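Local coordinates for protein aclacinomycin oxidoreductase (AknOx) (Streptomyces galilaeus, PDB 2IPI) that uses bicovalently bound FAD and molecular oxygen to oxidise the terminal sugar of aclacinomycin N and then of aclacinomycin A, completing biosynthesis of these anthracycline antibiotics, at residues Leu207-Gly215 against Pro407-Gln415; Val292-Ala300 against Leu380-Ser388. All blocks are in the same frame, centred on the assembly; numbering follows the deposited sequence.

Contact 1: residues Leu207-Gly215 against Pro407-Gln415; sequences LWWAHTGGG and PETATATAQ
T409 to T413 pack against W209, T212 and G213, joining the PCMH-type FAD-binding fold to the long loop between strands 391-398 and 420-428 of the large antiparallel sheet. The carbonyl of T409 comes in at the edge of the W209 indole, close to its plane, though too near the benzo ring in the model for its exact place to be trusted. The next carbonyl lies over the ring instead: A410 O sits 3.0 Å above the indole plane of W209, displaced toward the rim. W209 can reach both because its CG is anti to the backbone N (chi1 -165°), which carries the ring out from helix 205-210 to the carbonyls of T409 and A410. T411 turns its hydroxyl to that of T212; the oxygens are modelled implausibly close, so the link is doubtful, and T212 OG1 also has a weak bond to A174 O. A412 aims its methyl at the helix end, with CB 4.0 Å from W209 CD1, and so small a side chain suits a place this close to the backbone. Its amide N is buried without a partner anywhere in the model. At G213, with phi at 130°, a beta carbon would be pressed against the carbonyl of T212, so glycine fits; T413 CG2 is modelled 3.6 Å from G213 CA.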
loop_
_atom_site.group_PDB
_atom_site.type_symbol
_atom_site.label_atom_id
_atom_site.label_comp_id
_atom_site.label_asym_id
_atom_site.label_seq_id
_atom_site.Cartn_x
_atom_site.Cartn_y
_atom_site.Cartn_z
ATOM N N LEU A 207 14.947 15.135 -0.583
ATOM C CA LEU A 207 15.048 13.777 -0.050
ATOM C C LEU A 207 13.768 13.456 0.737
ATOM O O LEU A 207 13.254 12.339 0.613
ATOM C CB LEU A 207 16.283 13.611 0.816
ATOM C CG LEU A 207 17.054 12.297 0.824
ATOM C CD1 LEU A 207 17.688 12.067 2.187
ATOM C CD2 LEU A 207 16.190 11.115 0.434
ATOM N N TRP A 208 13.242 14.405 1.510
ATOM C CA TRP A 208 12.006 14.162 2.262
ATOM C C TRP A 208 10.855 13.843 1.306
ATOM O O TRP A 208 10.060 12.926 1.481
ATOM C CB TRP A 208 11.589 15.357 3.133
ATOM C CG TRP A 208 10.126 15.358 3.482
ATOM C CD1 TRP A 208 9.558 14.628 4.502
ATOM C CD2 TRP A 208 9.059 16.085 2.861
ATOM N NE1 TRP A 208 8.203 14.865 4.539
ATOM C CE2 TRP A 208 7.872 15.755 3.533
ATOM C CE3 TRP A 208 9.017 16.973 1.778
ATOM C CZ2 TRP A 208 6.652 16.307 3.149
ATOM C CZ3 TRP A 208 7.815 17.523 1.399
ATOM C CH2 TRP A 208 6.628 17.187 2.091
ATOM N N TRP A 209 10.751 14.711 0.313
ATOM C CA TRP A 209 9.818 14.597 -0.785
ATOM C C TRP A 209 9.835 13.214 -1.415
ATOM O O TRP A 209 8.798 12.592 -1.641
ATOM C CB TRP A 209 10.220 15.589 -1.873
ATOM C CG TRP A 209 9.147 15.817 -2.881
ATOM C CD1 TRP A 209 8.682 15.048 -3.898
ATOM C CD2 TRP A 209 8.383 17.031 -2.895
ATOM N NE1 TRP A 209 7.664 15.687 -4.570
ATOM C CE2 TRP A 209 7.481 16.903 -3.964
ATOM C CE3 TRP A 209 8.385 18.196 -2.121
ATOM C CZ2 TRP A 209 6.618 17.938 -4.214
ATOM C CZ3 TRP A 209 7.482 19.203 -2.430
ATOM C CH2 TRP A 209 6.582 19.087 -3.483
ATOM N N ALA A 210 11.044 12.719 -1.696
ATOM C CA ALA A 210 11.215 11.410 -2.312
ATOM C C ALA A 210 10.561 10.313 -1.479
ATOM O O ALA A 210 10.138 9.275 -1.987
ATOM C CB ALA A 210 12.697 11.118 -2.518
ATOM N N HIS A 211 10.477 10.567 -0.160
ATOM C CA HIS A 211 9.977 9.542 0.735
ATOM C C HIS A 211 8.461 9.625 0.894
ATOM O O HIS A 211 7.919 8.817 1.638
ATOM C CB HIS A 211 10.721 9.614 2.078
ATOM C CG HIS A 211 12.063 8.909 1.943
ATOM N ND1 HIS A 211 13.197 9.547 1.468
ATOM C CD2 HIS A 211 12.425 7.644 2.232
ATOM C CE1 HIS A 211 14.203 8.688 1.459
ATOM N NE2 HIS A 211 13.770 7.515 1.922
ATOM N N THR A 212 7.815 10.563 0.199
ATOM C CA THR A 212 6.359 10.663 0.333
ATOM C C THR A 212 5.631 9.948 -0.810
ATOM O O THR A 212 4.553 10.370 -1.241
ATOM C CB THR A 212 5.903 12.128 0.442
ATOM O OG1 THR A 212 4.478 12.191 0.632
ATOM C CG2 THR A 212 6.156 12.917 -0.828
ATOM N N GLY A 213 6.182 8.843 -1.299
ATOM C CA GLY A 213 5.485 7.958 -2.182
ATOM C C GLY A 213 6.356 7.655 -3.395
ATOM O O GLY A 213 5.704 7.513 -4.405
ATOM N N GLY A 214 7.661 7.622 -3.253
ATOM C CA GLY A 214 8.646 7.208 -4.229
ATOM C C GLY A 214 8.857 5.712 -4.192
ATOM O O GLY A 214 9.381 5.068 -5.111
ATOM N N GLY A 215 8.436 5.126 -3.059
ATOM C CA GLY A 215 8.597 3.712 -2.863
ATOM C C GLY A 215 9.903 3.249 -2.262
ATOM O O GLY A 215 10.901 3.970 -2.281
ATOM N N PRO A 407 -2.142 19.072 -4.349
ATOM C CA PRO A 407 -1.656 19.110 -5.740
ATOM C C PRO A 407 -0.780 17.908 -6.083
ATOM O O PRO A 407 0.092 17.484 -5.320
ATOM C CB PRO A 407 -0.836 20.402 -5.791
ATOM C CG PRO A 407 -1.468 21.251 -4.733
ATOM C CD PRO A 407 -1.744 20.287 -3.603
ATOM N N GLU A 408 -1.027 17.334 -7.261
ATOM C CA GLU A 408 -0.356 16.158 -7.798
ATOM C C GLU A 408 1.154 16.228 -7.636
ATOM O O GLU A 408 1.884 15.272 -7.392
ATOM C CB GLU A 408 -0.717 16.019 -9.281
ATOM C CG GLU A 408 0.108 15.054 -10.097
ATOM C CD GLU A 408 -0.726 14.186 -11.028
ATOM O OE1 GLU A 408 -1.964 14.133 -10.869
ATOM O OE2 GLU A 408 -0.130 13.552 -11.927
ATOM N N THR A 409 1.651 17.447 -7.765
ATOM C CA THR A 409 3.053 17.755 -7.655
ATOM C C THR A 409 3.493 18.080 -6.233
ATOM O O THR A 409 4.659 18.418 -6.092
ATOM C CB THR A 409 3.350 18.985 -8.541
ATOM O OG1 THR A 409 4.732 19.341 -8.433
ATOM C CG2 THR A 409 2.542 20.173 -8.033
ATOM N N ALA A 410 2.632 18.027 -5.225
ATOM C CA ALA A 410 2.965 18.524 -3.900
ATOM C C ALA A 410 3.614 17.448 -3.047
ATOM O O ALA A 410 4.264 17.770 -2.047
ATOM C CB ALA A 410 1.727 19.060 -3.193
ATOM N N THR A 411 3.503 16.204 -3.479
ATOM C CA THR A 411 4.102 15.022 -2.861
ATOM C C THR A 411 4.649 14.103 -3.938
ATOM O O THR A 411 4.484 14.491 -5.101
ATOM C CB THR A 411 2.981 14.373 -2.023
ATOM O OG1 THR A 411 3.442 13.556 -0.961
ATOM C CG2 THR A 411 2.184 13.492 -2.952
ATOM N N ALA A 412 5.251 12.960 -3.674
ATOM C CA ALA A 412 5.686 11.985 -4.656
ATOM C C ALA A 412 4.643 10.872 -4.810
ATOM O O ALA A 412 4.924 9.793 -5.324
ATOM C CB ALA A 412 7.049 11.371 -4.345
ATOM N N THR A 413 3.450 11.161 -4.313
ATOM C CA THR A 413 2.235 10.438 -4.652
ATOM C C THR A 413 1.386 11.337 -5.562
ATOM O O THR A 413 0.711 12.265 -5.093
ATOM C CB THR A 413 1.364 9.999 -3.471
ATOM O OG1 THR A 413 0.717 11.117 -2.877
ATOM C CG2 THR A 413 2.225 9.373 -2.402
ATOM N N ALA A 414 1.496 11.020 -6.846
ATOM C CA ALA A 414 0.910 11.864 -7.876
ATOM C C ALA A 414 -0.594 11.687 -8.007
ATOM O O ALA A 414 -1.321 12.645 -8.260
ATOM C CB ALA A 414 1.574 11.568 -9.217
ATOM N N GLN A 415 -1.070 10.465 -7.841
ATOM C CA GLN A 415 -2.470 10.169 -8.144
ATOM C C GLN A 415 -3.421 10.909 -7.223
ATOM O O GLN A 415 -3.837 10.410 -6.191
ATOM C CB GLN A 415 -2.676 8.653 -8.060
ATOM C CG GLN A 415 -1.998 7.898 -9.193
ATOM C CD GLN A 415 -0.587 7.450 -8.878
ATOM O OE1 GLN A 415 0.079 6.810 -9.709
ATOM N NE2 GLN A 415 -0.098 7.755 -7.675
#

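Contact 2: residues Val292-Ala300 against Leu380-Ser388; sequences VFYLNSRAA and LYRHLSADS
R298 reaches along the end of helix 374-385, beginning with its CB, 3.2 Å from the carbonyl oxygen S385 O. CG stands a little farther from that oxygen, and CD returns to it at 3.3 Å (R298 CD to S385 O). The chain is extended from CG to NE, and with CG anti to the backbone N (chi1 -156°) it lies alongside S385 and brings the guanidinium to its hydroxyl. There NH1 donates to S385 OG over 2.9 Å, the hydroxyl lying at the guanidinium edge and near its plane. Beyond, the hydroxyl of Y381 is 3.8 Å from R298 NH1, and the tyrosine ring stands almost perpendicular (86°) to the guanidinium. A long, flexible arginine suits this exposed place, where its aliphatic part can lie along the S385 carbonyl while its tip reaches the S385 hydroxyl. The helix belongs to the layer packed on the seven-stranded antiparallel sheet of the substrate-binding region, and strand 290-296 has just ended here. R298 N gives its hydrogen to L384 O (3.1 Å, 156°), engaging a carbonyl of the helix's last turn. Deeper in, the buried L384 packs against the strand end and the loop after it: its CD1 meets L295 CB at 3.7 Å, while CD2 lies beside S297 OG, a hydroxyl bonded to G392 O.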
loop_
_atom_site.group_PDB
_atom_site.type_symbol
_atom_site.label_atom_id
_atom_site.label_comp_id
_atom_site.label_asym_id
_atom_site.label_seq_id
_atom_site.Cartn_x
_atom_site.Cartn_y
_atom_site.Cartn_z
ATOM N N VAL A 292 -14.482 -1.750 0.974
ATOM C CA VAL A 292 -13.798 -2.674 0.090
ATOM C C VAL A 292 -14.824 -3.628 -0.527
ATOM O O VAL A 292 -15.567 -4.270 0.212
ATOM C CB VAL A 292 -12.725 -3.481 0.827
ATOM C CG1 VAL A 292 -12.016 -4.428 -0.132
ATOM C CG2 VAL A 292 -11.739 -2.537 1.495
ATOM N N PHE A 293 -14.874 -3.677 -1.851
ATOM C CA PHE A 293 -15.844 -4.602 -2.479
ATOM C C PHE A 293 -15.041 -5.803 -2.954
ATOM O O PHE A 293 -14.277 -5.686 -3.901
ATOM C CB PHE A 293 -16.641 -3.936 -3.585
ATOM C CG PHE A 293 -18.020 -4.549 -3.856
ATOM C CD1 PHE A 293 -18.943 -3.859 -4.616
ATOM C CD2 PHE A 293 -18.359 -5.783 -3.336
ATOM C CE1 PHE A 293 -20.208 -4.394 -4.854
ATOM C CE2 PHE A 293 -19.602 -6.341 -3.569
ATOM C CZ PHE A 293 -20.512 -5.638 -4.339
ATOM N N TYR A 294 -15.196 -6.936 -2.269
ATOM C CA TYR A 294 -14.431 -8.112 -2.647
ATOM C C TYR A 294 -15.223 -8.904 -3.701
ATOM O O TYR A 294 -16.162 -9.598 -3.336
ATOM C CB TYR A 294 -14.102 -9.029 -1.473
ATOM C CG TYR A 294 -13.305 -8.396 -0.362
ATOM C CD1 TYR A 294 -13.915 -8.085 0.852
ATOM C CD2 TYR A 294 -11.955 -8.107 -0.526
ATOM C CE1 TYR A 294 -13.191 -7.504 1.878
ATOM C CE2 TYR A 294 -11.224 -7.523 0.496
ATOM C CZ TYR A 294 -11.854 -7.229 1.690
ATOM O OH TYR A 294 -11.127 -6.655 2.699
ATOM N N LEU A 295 -14.774 -8.728 -4.938
ATOM C CA LEU A 295 -15.387 -9.446 -6.051
ATOM C C LEU A 295 -14.716 -10.807 -6.242
ATOM O O LEU A 295 -13.872 -10.963 -7.120
ATOM C CB LEU A 295 -15.338 -8.599 -7.327
ATOM C CG LEU A 295 -15.899 -7.181 -7.125
ATOM C CD1 LEU A 295 -15.770 -6.349 -8.383
ATOM C CD2 LEU A 295 -17.354 -7.279 -6.675
ATOM N N ASN A 296 -15.113 -11.742 -5.397
ATOM C CA ASN A 296 -14.651 -13.110 -5.395
ATOM C C ASN A 296 -15.126 -13.906 -6.612
ATOM O O ASN A 296 -16.146 -13.568 -7.210
ATOM C CB ASN A 296 -15.155 -13.833 -4.137
ATOM C CG ASN A 296 -14.656 -13.221 -2.847
ATOM O OD1 ASN A 296 -13.457 -13.132 -2.591
ATOM N ND2 ASN A 296 -15.585 -12.808 -1.999
ATOM N N SER A 297 -14.393 -14.967 -6.936
ATOM C CA SER A 297 -14.780 -15.885 -7.999
ATOM C C SER A 297 -15.951 -16.783 -7.588
ATOM O O SER A 297 -16.306 -16.778 -6.410
ATOM C CB SER A 297 -13.586 -16.756 -8.403
ATOM O OG SER A 297 -12.711 -16.015 -9.253
ATOM N N ARG A 298 -16.508 -17.516 -8.540
ATOM C CA ARG A 298 -17.528 -18.530 -8.392
ATOM C C ARG A 298 -16.914 -19.875 -7.978
ATOM O O ARG A 298 -16.992 -20.902 -8.647
ATOM C CB ARG A 298 -18.351 -18.842 -9.646
ATOM C CG ARG A 298 -19.735 -19.430 -9.385
ATOM C CD ARG A 298 -20.569 -19.275 -10.652
ATOM N NE ARG A 298 -21.996 -19.475 -10.457
ATOM C CZ ARG A 298 -22.952 -18.770 -11.033
ATOM N NH1 ARG A 298 -22.660 -17.780 -11.871
ATOM N NH2 ARG A 298 -24.222 -19.063 -10.766
ATOM N N ALA A 299 -16.334 -19.832 -6.796
ATOM C CA ALA A 299 -15.978 -20.979 -5.978
ATOM C C ALA A 299 -16.101 -20.506 -4.525
ATOM O O ALA A 299 -16.300 -21.281 -3.590
ATOM C CB ALA A 299 -14.608 -21.533 -6.274
ATOM N N ALA A 300 -15.988 -19.184 -4.400
ATOM C CA ALA A 300 -15.946 -18.509 -3.120
ATOM C C ALA A 300 -17.323 -18.454 -2.468
ATOM O O ALA A 300 -17.459 -18.283 -1.257
ATOM C CB ALA A 300 -15.392 -17.103 -3.308
ATOM N N LEU A 380 -15.086 -8.491 -16.235
ATOM C CA LEU A 380 -15.112 -8.804 -14.821
ATOM C C LEU A 380 -16.032 -9.991 -14.556
ATOM O O LEU A 380 -15.600 -11.028 -14.049
ATOM C CB LEU A 380 -15.585 -7.587 -14.018
ATOM C CG LEU A 380 -14.616 -6.982 -13.002
ATOM C CD1 LEU A 380 -13.199 -7.481 -13.209
ATOM C CD2 LEU A 380 -14.648 -5.464 -13.069
ATOM N N TYR A 381 -17.308 -9.858 -14.904
ATOM C CA TYR A 381 -18.247 -10.943 -14.626
ATOM C C TYR A 381 -17.801 -12.257 -15.257
ATOM O O TYR A 381 -17.780 -13.290 -14.578
ATOM C CB TYR A 381 -19.664 -10.582 -15.093
ATOM C CG TYR A 381 -20.688 -11.641 -14.733
ATOM C CD1 TYR A 381 -21.310 -11.595 -13.489
ATOM C CD2 TYR A 381 -21.043 -12.668 -15.590
ATOM C CE1 TYR A 381 -22.243 -12.547 -13.132
ATOM C CE2 TYR A 381 -21.981 -13.622 -15.243
ATOM C CZ TYR A 381 -22.582 -13.554 -14.005
ATOM O OH TYR A 381 -23.518 -14.488 -13.626
ATOM N N ARG A 382 -17.463 -12.284 -16.544
ATOM C CA ARG A 382 -17.147 -13.573 -17.172
ATOM C C ARG A 382 -15.967 -14.263 -16.509
ATOM O O ARG A 382 -15.944 -15.476 -16.266
ATOM C CB ARG A 382 -16.849 -13.394 -18.656
ATOM C CG ARG A 382 -17.002 -14.657 -19.499
ATOM C CD ARG A 382 -16.489 -14.361 -20.912
ATOM N NE ARG A 382 -16.742 -12.964 -21.293
ATOM C CZ ARG A 382 -15.814 -12.096 -21.658
ATOM N NH1 ARG A 382 -14.547 -12.467 -21.692
ATOM N NH2 ARG A 382 -16.081 -10.845 -21.990
ATOM N N HIS A 383 -14.920 -13.486 -16.230
ATOM C CA HIS A 383 -13.739 -14.105 -15.616
ATOM C C HIS A 383 -13.984 -14.459 -14.166
ATOM O O HIS A 383 -13.361 -15.365 -13.599
ATOM C CB HIS A 383 -12.551 -13.159 -15.730
ATOM C CG HIS A 383 -11.684 -13.488 -16.911
ATOM N ND1 HIS A 383 -11.833 -12.886 -18.139
ATOM C CD2 HIS A 383 -10.670 -14.367 -17.038
ATOM C CE1 HIS A 383 -10.940 -13.381 -18.971
ATOM N NE2 HIS A 383 -10.214 -14.280 -18.336
ATOM N N LEU A 384 -14.916 -13.734 -13.527
ATOM C CA LEU A 384 -15.116 -14.113 -12.118
ATOM C C LEU A 384 -16.087 -15.287 -12.079
ATOM O O LEU A 384 -15.908 -16.204 -11.290
ATOM C CB LEU A 384 -15.560 -12.911 -11.293
ATOM C CG LEU A 384 -14.458 -11.900 -10.928
ATOM C CD1 LEU A 384 -15.033 -10.582 -10.427
ATOM C CD2 LEU A 384 -13.504 -12.491 -9.904
ATOM N N SER A 385 -17.101 -15.282 -12.932
ATOM C CA SER A 385 -18.116 -16.327 -12.895
ATOM C C SER A 385 -17.590 -17.703 -13.293
ATOM O O SER A 385 -18.116 -18.730 -12.844
ATOM C CB SER A 385 -19.294 -15.946 -13.798
ATOM O OG SER A 385 -20.396 -16.787 -13.466
ATOM N N ALA A 386 -16.561 -17.740 -14.127
ATOM C CA ALA A 386 -16.009 -18.970 -14.670
ATOM C C ALA A 386 -15.522 -19.938 -13.602
ATOM O O ALA A 386 -15.023 -19.588 -12.541
ATOM C CB ALA A 386 -14.868 -18.674 -15.645
ATOM N N ASP A 387 -15.673 -21.224 -13.941
ATOM C CA ASP A 387 -15.067 -22.312 -13.199
ATOM C C ASP A 387 -13.594 -22.412 -13.589
ATOM O O ASP A 387 -13.093 -23.406 -14.119
ATOM C CB ASP A 387 -15.799 -23.624 -13.456
ATOM C CG ASP A 387 -15.241 -24.816 -12.716
ATOM O OD1 ASP A 387 -14.947 -24.690 -11.506
ATOM O OD2 ASP A 387 -15.079 -25.881 -13.356
ATOM N N SER A 388 -12.887 -21.322 -13.288
ATOM C CA SER A 388 -11.442 -21.249 -13.375
ATOM C C SER A 388 -10.829 -22.375 -12.570
ATOM O O SER A 388 -11.522 -23.126 -11.861
ATOM C CB SER A 388 -10.974 -19.892 -12.828
ATOM O OG SER A 388 -10.029 -20.082 -11.776
#

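Contacts 1 and 2 lie on opposite sides of the chain's centre, their centres 34 Å apart and their nearest atoms about 17 Å apart. In sequence, contact 2 is nested within the loop closed by contact 1. In contact 1, the T413 side chain is about 10 Å from the bound FAD, and G213 about 7 Å from the side chain of N468, which binds it. In contact 2, Y294 touches the bound anthracycline, and the L295 side chain is about 10 Å from that of Y397, a proton acceptor. One joint thus borders the cofactor region, the other the substrate pocket.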